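Local coordinates for FOG-3 protein (Caenorhabditis elegans, PDB 5TD6), which specifies sperm fate in the nematode germline as part of an RNA-binding multimer, represented here by its BTG/Tob domain, at residues 3-8 with 34-39; 10-15 with 26-31. The protein carries 2 engineered substitutions. One frame throughout, in Å; residues are numbered along the deposited sequence.

Contact 1: 3-8 with 34-39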
ATOM      1  N   THR B   3      -0.593  -0.171 -10.944  1.00 34.06           N
ATOM      2  CA  THR B   3      -1.067  -0.616  -9.625  1.00 30.28           C
ATOM      3  C   THR B   3      -0.092  -1.630  -9.018  1.00 33.30           C
ATOM      4  O   THR B   3       0.369  -1.469  -7.880  1.00 31.43           O
ATOM      5  CB  THR B   3      -2.455  -1.269  -9.729  1.00 30.46           C
ATOM      6  OG1 THR B   3      -3.381  -0.344 -10.304  1.00 27.15           O
ATOM      7  CG2 THR B   3      -2.976  -1.750  -8.361  1.00 30.75           C
ATOM      8  N   GLU B   4       0.224  -2.676  -9.785  1.00 34.13           N
ATOM      9  CA  GLU B   4       1.075  -3.747  -9.267  1.00 29.39           C
ATOM     10  C   GLU B   4       2.477  -3.235  -8.943  1.00 26.56           C
ATOM     11  O   GLU B   4       3.043  -3.565  -7.899  1.00 27.38           O
ATOM     12  CB  GLU B   4       1.149  -4.912 -10.263  1.00 28.32           C
ATOM     13  CG  GLU B   4      -0.146  -5.688 -10.429  1.00 25.41           C
ATOM     14  CD  GLU B   4      -1.089  -5.075 -11.490  1.00 28.16           C
ATOM     15  OE1 GLU B   4      -0.834  -3.957 -12.005  1.00 32.42           O
ATOM     16  OE2 GLU B   4      -2.097  -5.724 -11.796  1.00 28.48           O
ATOM     17  N   VAL B   5       3.034  -2.419  -9.830  1.00 28.78           N
ATOM     18  CA  VAL B   5       4.352  -1.830  -9.599  1.00 29.60           C
ATOM     19  C   VAL B   5       4.323  -0.969  -8.349  1.00 30.14           C
ATOM     20  O   VAL B   5       5.233  -1.002  -7.546  1.00 30.20           O
ATOM     21  CB  VAL B   5       4.822  -0.955 -10.789  1.00 28.03           C
ATOM     22  CG1 VAL B   5       6.020  -0.153 -10.396  1.00 24.62           C
ATOM     23  CG2 VAL B   5       5.129  -1.822 -12.023  1.00 32.61           C
ATOM     24  N   ARG B   6       3.260  -0.193  -8.188  1.00 29.97           N
ATOM     25  CA  ARG B   6       3.173   0.665  -7.019  1.00 31.15           C
ATOM     26  C   ARG B   6       3.111  -0.170  -5.749  1.00 25.22           C
ATOM     27  O   ARG B   6       3.737   0.189  -4.748  1.00 28.79           O
ATOM     28  CB  ARG B   6       1.952   1.590  -7.085  1.00 31.05           C
ATOM     29  CG  ARG B   6       1.842   2.514  -5.870  1.00 31.12           C
ATOM     30  CD  ARG B   6       0.567   3.354  -5.916  1.00 34.71           C
ATOM     31  NE  ARG B   6      -0.629   2.530  -5.771  1.00 36.26           N
ATOM     32  CZ  ARG B   6      -1.566   2.398  -6.708  1.00 46.41           C
ATOM     33  NH1 ARG B   6      -1.449   3.033  -7.870  1.00 44.52           N
ATOM     34  NH2 ARG B   6      -2.623   1.627  -6.485  1.00 48.00           N
ATOM     35  N   GLU B   7       2.348  -1.271  -5.778  1.00 22.61           N
ATOM     36  CA  GLU B   7       2.274  -2.139  -4.604  1.00 25.14           C
ATOM     37  C   GLU B   7       3.640  -2.781  -4.300  1.00 29.12           C
ATOM     38  O   GLU B   7       4.013  -2.921  -3.131  1.00 32.20           O
ATOM     39  CB  GLU B   7       1.209  -3.218  -4.786  1.00 24.52           C
ATOM     40  CG  GLU B   7      -0.242  -2.672  -4.770  1.00 24.78           C
ATOM     41  CD  GLU B   7      -0.561  -1.948  -3.493  1.00 33.08           C
ATOM     42  OE1 GLU B   7      -0.161  -2.441  -2.421  1.00 29.96           O
ATOM     43  OE2 GLU B   7      -1.197  -0.879  -3.555  1.00 37.05           O
ATOM     44  N   LEU B   8       4.369  -3.178  -5.341  1.00 30.82           N
ATOM     45  CA  LEU B   8       5.714  -3.758  -5.165  1.00 24.45           C
ATOM     46  C   LEU B   8       6.655  -2.717  -4.564  1.00 30.98           C
ATOM     47  O   LEU B   8       7.389  -2.989  -3.593  1.00 31.26           O
ATOM     48  CB  LEU B   8       6.279  -4.264  -6.493  1.00 30.97           C
ATOM     49  CG  LEU B   8       7.286  -5.432  -6.427  1.00 38.82           C
ATOM     50  CD1 LEU B   8       7.621  -6.027  -7.797  1.00 40.71           C
ATOM     51  CD2 LEU B   8       8.544  -5.057  -5.731  1.00 39.94           C
ATOM     52  N   ASN B  34      10.053   3.028 -12.070  1.00 40.71           N
ATOM     53  CA  ASN B  34      10.369   3.154 -13.486  1.00 48.55           C
ATOM     54  C   ASN B  34      11.093   1.920 -14.027  1.00 50.04           C
ATOM     55  O   ASN B  34      10.706   1.402 -15.072  1.00 44.96           O
ATOM     56  CB  ASN B  34      11.197   4.415 -13.739  1.00 58.36           C
ATOM     57  CG  ASN B  34      10.423   5.683 -13.428  1.00 61.67           C
ATOM     58  OD1 ASN B  34       9.189   5.666 -13.359  1.00 59.82           O
ATOM     59  ND2 ASN B  34      11.139   6.789 -13.232  1.00 60.79           N
ATOM     60  N   TYR B  35      12.122   1.443 -13.321  1.00 43.95           N
ATOM     61  CA  TYR B  35      12.819   0.226 -13.739  1.00 45.09           C
ATOM     62  C   TYR B  35      11.848  -0.927 -13.895  1.00 43.85           C
ATOM     63  O   TYR B  35      11.934  -1.705 -14.842  1.00 43.53           O
ATOM     64  CB  TYR B  35      13.915  -0.197 -12.748  1.00 43.13           C
ATOM     65  CG  TYR B  35      14.392  -1.635 -12.972  1.00 47.28           C
ATOM     66  CD1 TYR B  35      15.423  -1.919 -13.868  1.00 53.33           C
ATOM     67  CD2 TYR B  35      13.804  -2.709 -12.296  1.00 49.51           C
ATOM     68  CE1 TYR B  35      15.856  -3.219 -14.085  1.00 55.09           C
ATOM     69  CE2 TYR B  35      14.224  -4.020 -12.515  1.00 57.55           C
ATOM     70  CZ  TYR B  35      15.257  -4.266 -13.406  1.00 60.46           C
ATOM     71  OH  TYR B  35      15.683  -5.560 -13.616  1.00 64.14           O
ATOM     72  N   LEU B  36      10.950  -1.060 -12.933  1.00 34.51           N
ATOM     73  CA  LEU B  36      10.050  -2.204 -12.914  1.00 39.42           C
ATOM     74  C   LEU B  36       9.088  -2.150 -14.088  1.00 37.35           C
ATOM     75  O   LEU B  36       8.772  -3.183 -14.691  1.00 38.55           O
ATOM     76  CB  LEU B  36       9.265  -2.262 -11.601  1.00 30.83           C
ATOM     77  CG  LEU B  36      10.076  -2.666 -10.368  1.00 38.83           C
ATOM     78  CD1 LEU B  36       9.179  -2.712  -9.146  1.00 27.43           C
ATOM     79  CD2 LEU B  36      10.808  -4.017 -10.573  1.00 31.82           C
ATOM     80  N   VAL B  37       8.607  -0.950 -14.393  1.00 39.59           N
ATOM     81  CA  VAL B  37       7.713  -0.785 -15.521  1.00 40.08           C
ATOM     82  C   VAL B  37       8.413  -1.248 -16.798  1.00 46.81           C
ATOM     83  O   VAL B  37       7.862  -2.031 -17.575  1.00 46.87           O
ATOM     84  CB  VAL B  37       7.201   0.666 -15.661  1.00 44.04           C
ATOM     85  CG1 VAL B  37       6.503   0.855 -17.007  1.00 40.33           C
ATOM     86  CG2 VAL B  37       6.223   0.976 -14.550  1.00 41.10           C
ATOM     87  N   SER B  38       9.648  -0.811 -16.985  1.00 46.47           N
ATOM     88  CA  SER B  38      10.429  -1.248 -18.134  1.00 45.68           C
ATOM     89  C   SER B  38      10.621  -2.770 -18.156  1.00 48.17           C
ATOM     90  O   SER B  38      10.432  -3.412 -19.181  1.00 58.13           O
ATOM     91  CB  SER B  38      11.781  -0.541 -18.133  1.00 48.82           C
ATOM     92  OG  SER B  38      12.777  -1.348 -18.740  1.00 60.51           O
ATOM     93  N   HIS B  39      10.971  -3.333 -17.005  1.00 50.54           N
ATOM     94  CA  HIS B  39      11.277  -4.752 -16.833  1.00 52.14           C
ATOM     95  C   HIS B  39      10.043  -5.637 -17.034  1.00 55.72           C
ATOM     96  O   HIS B  39      10.157  -6.775 -17.496  1.00 57.17           O
ATOM     97  CB  HIS B  39      11.883  -4.957 -15.429  1.00 60.44           C
ATOM     98  CG  HIS B  39      12.370  -6.350 -15.141  1.00 69.14           C
ATOM     99  ND1 HIS B  39      13.331  -6.984 -15.903  1.00 71.31           N
ATOM    100  CD2 HIS B  39      12.075  -7.204 -14.129  1.00 66.24           C
ATOM    101  CE1 HIS B  39      13.577  -8.179 -15.394  1.00 69.49           C
ATOM    102  NE2 HIS B  39      12.830  -8.336 -14.315  1.00 67.37           N
TER

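Contact 2: 10-15 with 26-31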
ATOM      1  N   ASN B  10       5.947  -0.069  -2.890  1.00 26.33           N
ATOM      2  CA  ASN B  10       5.580   0.324  -1.534  1.00 29.27           C
ATOM      3  C   ASN B  10       5.923  -0.786  -0.541  1.00 29.18           C
ATOM      4  O   ASN B  10       6.332  -0.512   0.588  1.00 28.32           O
ATOM      5  CB  ASN B  10       4.110   0.728  -1.477  1.00 29.07           C
ATOM      6  CG  ASN B  10       3.892   2.100  -2.074  1.00 33.08           C
ATOM      7  OD1 ASN B  10       4.856   2.756  -2.420  1.00 37.01           O
ATOM      8  ND2 ASN B  10       2.652   2.542  -2.176  1.00 28.59           N
ATOM      9  N   PHE B  11       5.801  -2.034  -0.976  1.00 31.10           N
ATOM     10  CA  PHE B  11       6.266  -3.157  -0.162  1.00 26.02           C
ATOM     11  C   PHE B  11       7.741  -3.013   0.222  1.00 29.10           C
ATOM     12  O   PHE B  11       8.115  -3.174   1.387  1.00 34.01           O
ATOM     13  CB  PHE B  11       6.063  -4.482  -0.907  1.00 20.10           C
ATOM     14  CG  PHE B  11       6.519  -5.694  -0.114  1.00 25.61           C
ATOM     15  CD1 PHE B  11       5.691  -6.274   0.832  1.00 25.74           C
ATOM     16  CD2 PHE B  11       7.779  -6.234  -0.309  1.00 30.40           C
ATOM     17  CE1 PHE B  11       6.088  -7.380   1.546  1.00 29.48           C
ATOM     18  CE2 PHE B  11       8.185  -7.347   0.414  1.00 30.44           C
ATOM     19  CZ  PHE B  11       7.344  -7.910   1.346  1.00 34.72           C
ATOM     20  N   VAL B  12       8.576  -2.716  -0.763  1.00 27.76           N
ATOM     21  CA  VAL B  12      10.001  -2.543  -0.523  1.00 34.73           C
ATOM     22  C   VAL B  12      10.289  -1.325   0.368  1.00 32.96           C
ATOM     23  O   VAL B  12      11.100  -1.400   1.295  1.00 32.61           O
ATOM     24  CB  VAL B  12      10.772  -2.403  -1.854  1.00 37.07           C
ATOM     25  CG1 VAL B  12      12.264  -2.147  -1.591  1.00 31.64           C
ATOM     26  CG2 VAL B  12      10.586  -3.661  -2.705  1.00 35.95           C
ATOM     27  N   CYS B  13       9.627  -0.209   0.083  1.00 28.95           N
ATOM     28  CA  CYS B  13       9.821   1.020   0.846  1.00 30.03           C
ATOM     29  C   CYS B  13       9.356   0.918   2.296  1.00 34.95           C
ATOM     30  O   CYS B  13       9.844   1.669   3.139  1.00 33.32           O
ATOM     31  CB  CYS B  13       9.118   2.187   0.160  1.00 30.99           C
ATOM     32  SG  CYS B  13       9.976   2.667  -1.364  1.00 35.17           S
ATOM     33  N   ARG B  14       8.443  -0.004   2.602  1.00 32.32           N
ATOM     34  CA  ARG B  14       8.033  -0.180   4.002  1.00 30.30           C
ATOM     35  C   ARG B  14       9.174  -0.721   4.872  1.00 32.96           C
ATOM     36  O   ARG B  14       9.094  -0.659   6.107  1.00 31.38           O
ATOM     37  CB  ARG B  14       6.783  -1.080   4.114  1.00 26.43           C
ATOM     38  CG  ARG B  14       5.480  -0.320   3.691  1.00 22.26           C
ATOM     39  CD  ARG B  14       4.171  -1.069   4.073  1.00 28.57           C
ATOM     40  NE  ARG B  14       3.941  -2.323   3.330  1.00 24.87           N
ATOM     41  CZ  ARG B  14       3.380  -2.404   2.116  1.00 29.52           C
ATOM     42  NH1 ARG B  14       2.997  -1.306   1.462  1.00 28.26           N
ATOM     43  NH2 ARG B  14       3.190  -3.590   1.553  1.00 25.90           N
ATOM     44  N   TYR B  15      10.238  -1.236   4.247  1.00 31.82           N
ATOM     45  CA  TYR B  15      11.462  -1.579   4.998  1.00 35.41           C
ATOM     46  C   TYR B  15      12.346  -0.350   5.253  1.00 41.61           C
ATOM     47  O   TYR B  15      13.243  -0.374   6.122  1.00 40.51           O
ATOM     48  CB  TYR B  15      12.299  -2.628   4.260  1.00 39.19           C
ATOM     49  CG  TYR B  15      11.739  -4.038   4.282  1.00 42.22           C
ATOM     50  CD1 TYR B  15      11.883  -4.855   5.396  1.00 48.70           C
ATOM     51  CD2 TYR B  15      11.084  -4.552   3.173  1.00 33.75           C
ATOM     52  CE1 TYR B  15      11.374  -6.155   5.407  1.00 47.05           C
ATOM     53  CE2 TYR B  15      10.575  -5.844   3.173  1.00 35.42           C
ATOM     54  CZ  TYR B  15      10.719  -6.638   4.290  1.00 38.97           C
ATOM     55  OH  TYR B  15      10.208  -7.918   4.281  1.00 43.90           O
ATOM     56  N   GLY B  26      11.581   8.612  -1.349  1.00 40.71           N
ATOM     57  CA  GLY B  26      10.621   8.927  -2.399  1.00 41.21           C
ATOM     58  C   GLY B  26      11.213   8.818  -3.790  1.00 43.71           C
ATOM     59  O   GLY B  26      10.540   8.427  -4.758  1.00 47.73           O
ATOM     60  N   ILE B  27      12.490   9.154  -3.893  1.00 47.85           N
ATOM     61  CA  ILE B  27      13.170   9.178  -5.180  1.00 53.26           C
ATOM     62  C   ILE B  27      13.603   7.756  -5.510  1.00 53.17           C
ATOM     63  O   ILE B  27      13.594   7.332  -6.664  1.00 42.35           O
ATOM     64  CB  ILE B  27      14.365  10.168  -5.156  1.00 55.48           C
ATOM     65  CG1 ILE B  27      13.838  11.596  -5.004  1.00 55.55           C
ATOM     66  CG2 ILE B  27      15.210  10.068  -6.421  1.00 58.98           C
ATOM     67  CD1 ILE B  27      14.897  12.624  -4.737  1.00 66.34           C
ATOM     68  N   PHE B  28      13.957   7.009  -4.475  1.00 48.43           N
ATOM     69  CA  PHE B  28      14.241   5.598  -4.643  1.00 42.81           C
ATOM     70  C   PHE B  28      13.018   4.852  -5.178  1.00 41.65           C
ATOM     71  O   PHE B  28      13.128   4.031  -6.089  1.00 39.98           O
ATOM     72  CB  PHE B  28      14.692   4.997  -3.324  1.00 41.93           C
ATOM     73  CG  PHE B  28      14.739   3.506  -3.327  1.00 37.13           C
ATOM     74  CD1 PHE B  28      15.855   2.831  -3.810  1.00 36.41           C
ATOM     75  CD2 PHE B  28      13.661   2.771  -2.853  1.00 34.58           C
ATOM     76  CE1 PHE B  28      15.904   1.439  -3.797  1.00 41.34           C
ATOM     77  CE2 PHE B  28      13.696   1.378  -2.845  1.00 37.54           C
ATOM     78  CZ  PHE B  28      14.814   0.708  -3.320  1.00 37.35           C
ATOM     79  N   GLY B  29      11.850   5.139  -4.616  1.00 39.26           N
ATOM     80  CA  GLY B  29      10.650   4.434  -5.023  1.00 34.35           C
ATOM     81  C   GLY B  29      10.256   4.787  -6.448  1.00 43.63           C
ATOM     82  O   GLY B  29       9.765   3.946  -7.209  1.00 38.63           O
ATOM     83  N   ALA B  30      10.469   6.044  -6.815  1.00 44.62           N
ATOM     84  CA  ALA B  30      10.139   6.491  -8.164  1.00 49.61           C
ATOM     85  C   ALA B  30      11.043   5.796  -9.176  1.00 41.26           C
ATOM     86  O   ALA B  30      10.574   5.291 -10.192  1.00 43.45           O
ATOM     87  CB  ALA B  30      10.268   7.993  -8.274  1.00 51.80           C
ATOM     88  N   GLU B  31      12.334   5.747  -8.874  1.00 39.15           N
ATOM     89  CA  GLU B  31      13.306   5.085  -9.742  1.00 45.51           C
ATOM     90  C   GLU B  31      13.063   3.584  -9.868  1.00 49.99           C
ATOM     91  O   GLU B  31      13.154   3.016 -10.958  1.00 42.89           O
ATOM     92  CB  GLU B  31      14.721   5.329  -9.232  1.00 45.89           C
ATOM     93  CG  GLU B  31      15.225   6.709  -9.544  1.00 57.67           C
ATOM     94  CD  GLU B  31      15.301   6.955 -11.042  1.00 65.85           C
ATOM     95  OE1 GLU B  31      15.909   6.129 -11.756  1.00 66.91           O
ATOM     96  OE2 GLU B  31      14.735   7.963 -11.503  1.00 67.59           O
TER

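Contact 1: 3-8 with 34-39
Val5 and Leu36 run past each other in opposite directions where helices 2-13 and 22-41 meet in the interior of the BTG/Tob domain. Leu36 CB lies 4.1 Å from Val5 CG1 and 4.2 Å from Val5 CG2, so the leucine stem faces both branches of the valine. One turn further along helix 2-13, Leu8 turns its CG away from its backbone N (chi1 -152°) and lays CD1 across the end of Leu36, 3.9 Å from Leu36 CD1. This is the tightly packed, buried half: Phe40 covers both Val5 and Leu8, and Leu8 reaches on to Ile90 and Ala92 of the sheet. The other side is sparser and nearer solvent: Val37, partly exposed, meets Val5 nearly at right angles through a single pair of methyls, Val5 CG2 and Val37 CG2, 3.9 Å apart. Arg6 lies behind, its CB directed away from helix 22-41, and packs against Gln122 of the second subunit. The local axes approach to 9.8 Å with their directions at 135°, and only four side chains make the contact. With nothing but methyl and methylene groups meeting, cohesion here probably comes from close fit and exclusion of water, without directional bonds between the two segments.

Contact 2: 10-15 with 26-31
The sulfur of Cys13 touches two neighbours on the facing helix, the ring edge of Phe28 and the bare backbone of Gly29. This is a cysteine sulfur-aromatic contact within the first helix pair of the BTG/Tob domain. SG lies 5.2 Å from the centroid of the Phe28 ring and 89° off the ring normal, essentially in the plane of the ring, so it meets the hydrogen-bearing rim and not the pi cloud; its closest ring atom is Phe28 CD2, at 4.0 Å. From the same side, Gly29 CA comes to 4.1 Å of Cys13 SG. Because Gly29 carries no side chain, the two backbones can draw together here, the CA atoms of Cys13 and Gly29 being 6.8 Å apart. Phe28 extends its ring away from its own backbone N (chi1 168°), which carries the ring across to helix 2-13. There Val12 crosses it at about a right angle and places a methyl near the ring plane, beside the same long edge that Cys13 uses. Helix 65-71 closes over this pair, with Phe66 on Val12 and Ser69 on Phe28. Asn10, whose CB points away from helix 22-41, offers ND2 in a weak hydrogen bond to Glu7 of the second subunit. The valine contact rests on CG1, 4.0 Å from Phe28 CE2.

Overall arrangement
Contacts 1 and 2 are two stations along the same pair of helices, 2-13 and 22-41, with their centres about 11 Å apart. In chain order the segments run 3-8, 10-15, 26-31 and 34-39, so the inner pair belongs to contact 2 and the outer pair to contact 1, as expected of a helical hairpin. The pair is buttressed differently at each station: the antiparallel sheet reaches contact 1 through strand 89-93, while helix 65-71 covers contact 2. Together they hold the two helices of the N-terminal hairpin against each other, and the sheet and helix 65-71 join that pair to the rest of the domain. Helix 2-13 also meets the second subunit near both contacts, consistent with a part in multimer assembly.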